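Synergistic-type venom protein S2C4 (PDB 7C28) probably enhances the toxicity of other venom components, as a disulfide-linked homodimer of the three-finger toxin family. Local coordinates at residues Leu1-Thr5 with Thr14-Ala18; Ile23-Asn27 with Asp61-Lys65. One frame throughout, in Å; residues are numbered along the deposited sequence.

Interaction 1 of 2, residues Leu1-Thr5 with Thr14-Ala18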
ATOM      1  N   LEU A   1      14.237  17.262   3.989  1.00 32.54           N
ATOM      2  CA  LEU A   1      13.104  16.616   3.335  1.00 30.23           C
ATOM      3  C   LEU A   1      11.799  17.054   3.976  1.00 30.36           C
ATOM      4  O   LEU A   1      11.732  17.255   5.192  1.00 31.58           O
ATOM      5  CB  LEU A   1      13.240  15.095   3.394  1.00 28.63           C
ATOM      6  CG  LEU A   1      12.106  14.246   2.808  1.00 25.39           C
ATOM      7  CD1 LEU A   1      12.171  14.218   1.283  1.00 23.61           C
ATOM      8  CD2 LEU A   1      12.169  12.836   3.363  1.00 24.49           C
ATOM      9  N   THR A   2      10.773  17.222   3.145  1.00 31.34           N
ATOM     10  CA  THR A   2       9.432  17.583   3.586  1.00 28.08           C
ATOM     11  C   THR A   2       8.474  16.461   3.212  1.00 25.68           C
ATOM     12  O   THR A   2       8.468  16.003   2.063  1.00 24.41           O
ATOM     13  CB  THR A   2       8.977  18.901   2.949  1.00 28.16           C
ATOM     14  OG1 THR A   2       9.999  19.890   3.116  1.00 30.84           O
ATOM     15  CG2 THR A   2       7.682  19.395   3.584  1.00 28.34           C
ATOM     16  N   CYS A   3       7.676  16.019   4.185  1.00 25.56           N
ATOM     17  CA  CYS A   3       6.716  14.940   4.006  1.00 23.94           C
ATOM     18  C   CYS A   3       5.338  15.381   4.482  1.00 23.44           C
ATOM     19  O   CYS A   3       5.211  16.174   5.420  1.00 22.81           O
ATOM     20  CB  CYS A   3       7.124  13.682   4.773  1.00 22.83           C
ATOM     21  SG  CYS A   3       8.764  13.060   4.407  1.00 24.77           S
ATOM     22  N   VAL A   4       4.301  14.848   3.836  1.00 23.57           N
ATOM     23  CA  VAL A   4       2.943  15.029   4.338  1.00 24.91           C
ATOM     24  C   VAL A   4       2.780  14.272   5.647  1.00 26.29           C
ATOM     25  O   VAL A   4       3.288  13.153   5.803  1.00 27.51           O
ATOM     26  CB  VAL A   4       1.918  14.551   3.297  1.00 22.43           C
ATOM     27  CG1 VAL A   4       0.505  14.852   3.769  1.00 23.28           C
ATOM     28  CG2 VAL A   4       2.200  15.192   1.948  1.00 23.44           C
ATOM     29  N   THR A   5       2.039  14.861   6.588  1.00 29.07           N
ATOM     30  CA  THR A   5       1.826  14.255   7.898  1.00 31.34           C
ATOM     31  C   THR A   5       0.372  13.952   8.208  1.00 35.94           C
ATOM     32  O   THR A   5       0.101  13.027   8.977  1.00 37.00           O
ATOM     33  CB  THR A   5       2.387  15.155   9.008  1.00 29.36           C
ATOM     34  OG1 THR A   5       1.938  16.498   8.804  1.00 28.37           O
ATOM     35  CG2 THR A   5       3.905  15.121   8.994  1.00 30.41           C
ATOM     36  N   THR A  14       2.107  19.436   6.445  1.00 34.23           N
ATOM     37  CA  THR A  14       3.440  18.924   6.165  1.00 32.27           C
ATOM     38  C   THR A  14       4.388  19.390   7.258  1.00 30.47           C
ATOM     39  O   THR A  14       4.027  20.175   8.141  1.00 30.18           O
ATOM     40  CB  THR A  14       3.967  19.370   4.791  1.00 30.80           C
ATOM     41  OG1 THR A  14       4.153  20.790   4.778  1.00 31.89           O
ATOM     42  CG2 THR A  14       3.014  18.961   3.678  1.00 31.07           C
ATOM     43  N   GLU A  15       5.614  18.884   7.191  1.00 31.11           N
ATOM     44  CA  GLU A  15       6.614  19.159   8.208  1.00 32.43           C
ATOM     45  C   GLU A  15       7.980  18.855   7.623  1.00 33.86           C
ATOM     46  O   GLU A  15       8.104  18.164   6.608  1.00 32.34           O
ATOM     47  CB  GLU A  15       6.374  18.332   9.479  1.00 34.25           C
ATOM     48  CG  GLU A  15       6.967  16.933   9.427  1.00 33.35           C
ATOM     49  CD  GLU A  15       6.736  16.147  10.702  1.00 35.27           C
ATOM     50  OE1 GLU A  15       5.846  16.526  11.488  1.00 36.37           O
ATOM     51  OE2 GLU A  15       7.442  15.140  10.916  1.00 36.14           O
ATOM     52  N   GLU A  16       9.007  19.380   8.278  1.00 37.54           N
ATOM     53  CA  GLU A  16      10.379  19.124   7.884  1.00 38.74           C
ATOM     54  C   GLU A  16      10.947  18.044   8.791  1.00 36.28           C
ATOM     55  O   GLU A  16      10.816  18.128  10.017  1.00 35.37           O
ATOM     56  CB  GLU A  16      11.219  20.400   7.970  1.00 46.08           C
ATOM     57  CG  GLU A  16      12.692  20.189   7.664  1.00 52.13           C
ATOM     58  CD  GLU A  16      13.033  20.481   6.218  1.00 56.68           C
ATOM     59  OE1 GLU A  16      14.237  20.565   5.900  1.00 58.77           O
ATOM     60  OE2 GLU A  16      12.098  20.627   5.400  1.00 58.02           O
ATOM     61  N   CYS A  17      11.559  17.029   8.183  1.00 34.91           N
ATOM     62  CA  CYS A  17      12.029  15.867   8.921  1.00 35.56           C
ATOM     63  C   CYS A  17      13.343  16.175   9.632  1.00 38.06           C
ATOM     64  O   CYS A  17      14.134  17.017   9.194  1.00 39.87           O
ATOM     65  CB  CYS A  17      12.218  14.666   7.990  1.00 34.03           C
ATOM     66  SG  CYS A  17      10.863  14.343   6.816  1.00 30.45           S
ATOM     67  N   ALA A  18      13.577  15.466  10.733  1.00 40.72           N
ATOM     68  CA  ALA A  18      14.846  15.570  11.429  1.00 43.30           C
ATOM     69  C   ALA A  18      15.990  15.140  10.509  1.00 44.62           C
ATOM     70  O   ALA A  18      15.783  14.581   9.431  1.00 50.73           O
ATOM     71  CB  ALA A  18      14.823  14.722  12.700  1.00 42.42           C
TER
HETATM   72  O   HOH W   1      15.075  16.650   6.891  1.00 27.46           O

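Interaction 2 of 2, residues Ile23-Asn27 with Asp61-Lys65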
ATOM      1  N   ILE A  23      13.193   9.502   4.602  1.00 28.08           N
ATOM      2  CA  ILE A  23      12.155   8.808   3.846  1.00 26.73           C
ATOM      3  C   ILE A  23      10.792   9.354   4.268  1.00 24.23           C
ATOM      4  O   ILE A  23      10.567   9.632   5.450  1.00 23.81           O
ATOM      5  CB  ILE A  23      12.227   7.279   4.081  1.00 31.14           C
ATOM      6  CG1 ILE A  23      13.626   6.728   3.783  1.00 35.17           C
ATOM      7  CG2 ILE A  23      11.176   6.544   3.275  1.00 29.96           C
ATOM      8  CD1 ILE A  23      13.993   6.716   2.322  1.00 40.68           C
ATOM      9  N   CYS A  24       9.881   9.501   3.310  1.00 21.89           N
ATOM     10  CA  CYS A  24       8.465   9.694   3.604  1.00 23.44           C
ATOM     11  C   CYS A  24       7.748   8.358   3.452  1.00 23.82           C
ATOM     12  O   CYS A  24       8.168   7.502   2.669  1.00 25.53           O
ATOM     13  CB  CYS A  24       7.804  10.726   2.687  1.00 24.58           C
ATOM     14  SG  CYS A  24       8.622  12.322   2.510  1.00 27.08           S
ATOM     15  N   PHE A  25       6.668   8.172   4.218  1.00 22.48           N
ATOM     16  CA  PHE A  25       5.923   6.920   4.177  1.00 19.79           C
ATOM     17  C   PHE A  25       4.425   7.162   4.061  1.00 19.57           C
ATOM     18  O   PHE A  25       3.905   8.204   4.466  1.00 17.83           O
ATOM     19  CB  PHE A  25       6.206   6.046   5.421  1.00 23.00           C
ATOM     20  CG  PHE A  25       5.549   6.539   6.686  1.00 25.61           C
ATOM     21  CD1 PHE A  25       4.253   6.154   7.018  1.00 25.54           C
ATOM     22  CD2 PHE A  25       6.235   7.373   7.552  1.00 25.76           C
ATOM     23  CE1 PHE A  25       3.654   6.608   8.179  1.00 25.85           C
ATOM     24  CE2 PHE A  25       5.640   7.828   8.715  1.00 28.19           C
ATOM     25  CZ  PHE A  25       4.346   7.440   9.029  1.00 26.64           C
ATOM     26  N   LYS A  26       3.748   6.175   3.476  1.00 21.13           N
ATOM     27  CA  LYS A  26       2.306   5.998   3.552  1.00 18.63           C
ATOM     28  C   LYS A  26       2.024   4.615   4.123  1.00 20.36           C
ATOM     29  O   LYS A  26       2.692   3.646   3.755  1.00 21.10           O
ATOM     30  CB  LYS A  26       1.651   6.135   2.175  1.00 16.24           C
ATOM     31  CG  LYS A  26       1.997   7.407   1.436  1.00 14.38           C
ATOM     32  CD  LYS A  26       1.430   7.386   0.033  1.00 14.12           C
ATOM     33  CE  LYS A  26      -0.089   7.500   0.060  1.00 13.62           C
ATOM     34  NZ  LYS A  26      -0.640   7.758  -1.297  1.00 13.88           N
ATOM     35  N   ASN A  27       1.049   4.519   5.028  1.00 22.84           N
ATOM     36  CA  ASN A  27       0.723   3.255   5.688  1.00 23.66           C
ATOM     37  C   ASN A  27      -0.788   3.048   5.690  1.00 24.37           C
ATOM     38  O   ASN A  27      -1.518   3.795   6.344  1.00 25.38           O
ATOM     39  CB  ASN A  27       1.272   3.225   7.113  1.00 22.45           C
ATOM     40  CG  ASN A  27       1.322   1.822   7.691  1.00 24.36           C
ATOM     41  OD1 ASN A  27       0.572   0.933   7.275  1.00 24.34           O
ATOM     42  ND2 ASN A  27       2.213   1.615   8.658  1.00 23.88           N
ATOM     43  N   ASP A  61      10.465  15.348  -1.974  1.00 31.35           N
ATOM     44  CA  ASP A  61       9.612  16.254  -1.213  1.00 33.62           C
ATOM     45  C   ASP A  61       8.140  16.002  -1.517  1.00 29.98           C
ATOM     46  O   ASP A  61       7.728  16.018  -2.681  1.00 30.24           O
ATOM     47  CB  ASP A  61       9.992  17.707  -1.502  1.00 38.66           C
ATOM     48  CG  ASP A  61      11.320  18.098  -0.867  1.00 42.61           C
ATOM     49  OD1 ASP A  61      11.451  17.986   0.369  1.00 43.82           O
ATOM     50  OD2 ASP A  61      12.238  18.517  -1.603  1.00 45.39           O
ATOM     51  N   LYS A  62       7.362  15.736  -0.462  1.00 27.72           N
ATOM     52  CA  LYS A  62       5.925  15.463  -0.537  1.00 26.04           C
ATOM     53  C   LYS A  62       5.581  14.372  -1.542  1.00 23.40           C
ATOM     54  O   LYS A  62       4.477  14.359  -2.094  1.00 23.87           O
ATOM     55  CB  LYS A  62       5.151  16.737  -0.896  1.00 26.03           C
ATOM     56  CG  LYS A  62       5.328  17.891   0.072  1.00 27.94           C
ATOM     57  CD  LYS A  62       4.509  19.105  -0.365  1.00 28.89           C
ATOM     58  CE  LYS A  62       5.096  20.401   0.175  1.00 30.33           C
ATOM     59  NZ  LYS A  62       4.702  21.574  -0.655  1.00 33.74           N
ATOM     60  N   CYS A  63       6.519  13.464  -1.808  1.00 24.43           N
ATOM     61  CA  CYS A  63       6.206  12.232  -2.525  1.00 25.83           C
ATOM     62  C   CYS A  63       5.014  11.476  -1.937  1.00 22.63           C
ATOM     63  O   CYS A  63       4.321  10.761  -2.667  1.00 24.64           O
ATOM     64  CB  CYS A  63       7.451  11.351  -2.583  1.00 28.13           C
ATOM     65  SG  CYS A  63       8.000  10.747  -1.007  1.00 28.01           S
ATOM     66  N   ASN A  64       4.776  11.577  -0.629  1.00 22.39           N
ATOM     67  CA  ASN A  64       3.784  10.728   0.038  1.00 21.32           C
ATOM     68  C   ASN A  64       2.394  11.365   0.093  1.00 24.26           C
ATOM     69  O   ASN A  64       1.672  11.190   1.077  1.00 25.71           O
ATOM     70  CB  ASN A  64       4.266  10.362   1.440  1.00 18.21           C
ATOM     71  CG  ASN A  64       4.259  11.542   2.393  1.00 17.23           C
ATOM     72  OD1 ASN A  64       4.502  12.683   2.001  1.00 17.57           O
ATOM     73  ND2 ASN A  64       3.959  11.270   3.653  1.00 16.41           N
ATOM     74  N   LYS A  65       1.983  12.090  -0.945  1.00 27.42           N
ATOM     75  CA  LYS A  65       0.669  12.746  -0.985  1.00 31.33           C
ATOM     76  C   LYS A  65      -0.509  11.801  -0.710  1.00 29.84           C
ATOM     77  O   LYS A  65      -0.632  10.736  -1.314  1.00 28.34           O
ATOM     78  CB  LYS A  65       0.459  13.423  -2.343  1.00 33.72           C
ATOM     79  CG  LYS A  65       1.312  14.657  -2.570  1.00 38.38           C
ATOM     80  CD  LYS A  65       1.345  15.028  -4.042  1.00 40.79           C
ATOM     81  CE  LYS A  65       2.007  13.931  -4.862  1.00 42.61           C
ATOM     82  NZ  LYS A  65       2.015  14.237  -6.320  1.00 43.65           N
TER
HETATM   83  O   HOH W   2       2.159   8.938  -2.905  1.00 24.60           O

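Interaction 1 of 2, residues Leu1-Thr5 with Thr14-Ala18
T2 and E16 face each other as a non-hydrogen-bonded pair in the antiparallel hairpin of strands 2-8 and 11-16, the first finger of the three-finger fold, and their side chains cross at about a right angle on the same face of the sheet. The glutamate leaves its strand with CG anti to the backbone N (chi1 176°) and then bends at CG, which carries the carboxylate back over the N-terminal strand. There OE2 accepts a weak hydrogen bond from T2 OG1 at 3.2 Å, while OE1 stands 3.8 Å from L1 N in a long salt bridge. A flexible acidic chain suits this place, since one carboxylate serves both a hydroxyl and the chain's terminal amine. The other branch of T2, CG2, lies 3.3 Å from E15 O and packs against T14 CB.

On the face that carries C3 and E15, T5 CG2 reaches the glutamate, and the two side chains meet at about a right angle. This methyl rests against CG and the carboxylate of E15, 3.5 Å from E15 CD, a plain van der Waals contact on an exposed residue. C3 SG lies 3.4 Å from C17 SG; the two are not bonded to each other, for C3 pairs with C24 and C17 with C42. L1 CD2, a methyl, packs against C17 SG.

Backbone bonds join the strands: C3 and E15 exchange two, both 3.3 Å between N and O, and C17 N gives a straighter one to L1 O. Water 1 accepts from L1 N; its link on to C17 O is implausibly short and so doubtful. The terminal amine thus has a water and, at longer range, the E16 carboxylate, which would probably favour its protonated form.

Interaction 2 of 2, residues Ile23-Asn27 with Asp61-Lys65
N64 reaches across to strand 23-32 of the three-finger fold and gives a hydrogen bond from ND2 to F25 O at 3.2 Å, with an N-H...O angle of 165°. The carbonyl oxygen lies near the plane of the asparagine amide, but the donor stands above the carbonyl plane of F25, 39° out of it. Asparagine suits this buried position because its amide has a donor at one branch and an acceptor at the other: OD1 takes the backbone N-H of V4, and the two bonds together fix the rotation of the amide.

The second polar link comes from K26, whose NZ donates to K65 O over 3.0 Å. A bend at chi3 (70°) turns the end of the lysine toward the C-terminal residue, and the length of the chain lets a residue on the central strand meet the last residue of the protein. Water 2 receives a weak bond from K26 NZ and donates to C63 O, giving the ammonium a further route to the turn. R40 donates to N64 O and, weakly, shares K65 O with K26, so basic groups gather on the backbone oxygens of this tail, the last of which probably belongs to the terminal carboxylate.

Alongside these bonds, the aliphatic part of K26 crosses N64 obliquely, CG lying 3.7 Å from N64 CB. The flat amide of N64 presses its CG against C24 CB at 3.6 Å. C63, the second residue of the type I turn from K62 to K65, is disulfide-bonded to C58 and places its SG 3.7 Å from C24 CB.

Overall arrangement
Interactions 1 and 2 lie side by side in the disulfide-rich base of the toxin, their centres about 9 Å apart, and they follow in series along the chain. The C3-C24 disulfide, 2.0 Å between the two SG atoms, ties the hairpin of interaction 1 to the central strand of interaction 2. Residues 61-65 add further links: T2 O lies 2.8 Å from K62 N in a probable hydrogen bond, D61 OD1 accepts from T2 N, and N64 OD1 accepts from V4 N. L1 packs against both C24 and D61. A sulfate ion, probably from the crystallisation liquor, lies about 5 Å from the side chain of K26 in interaction 2.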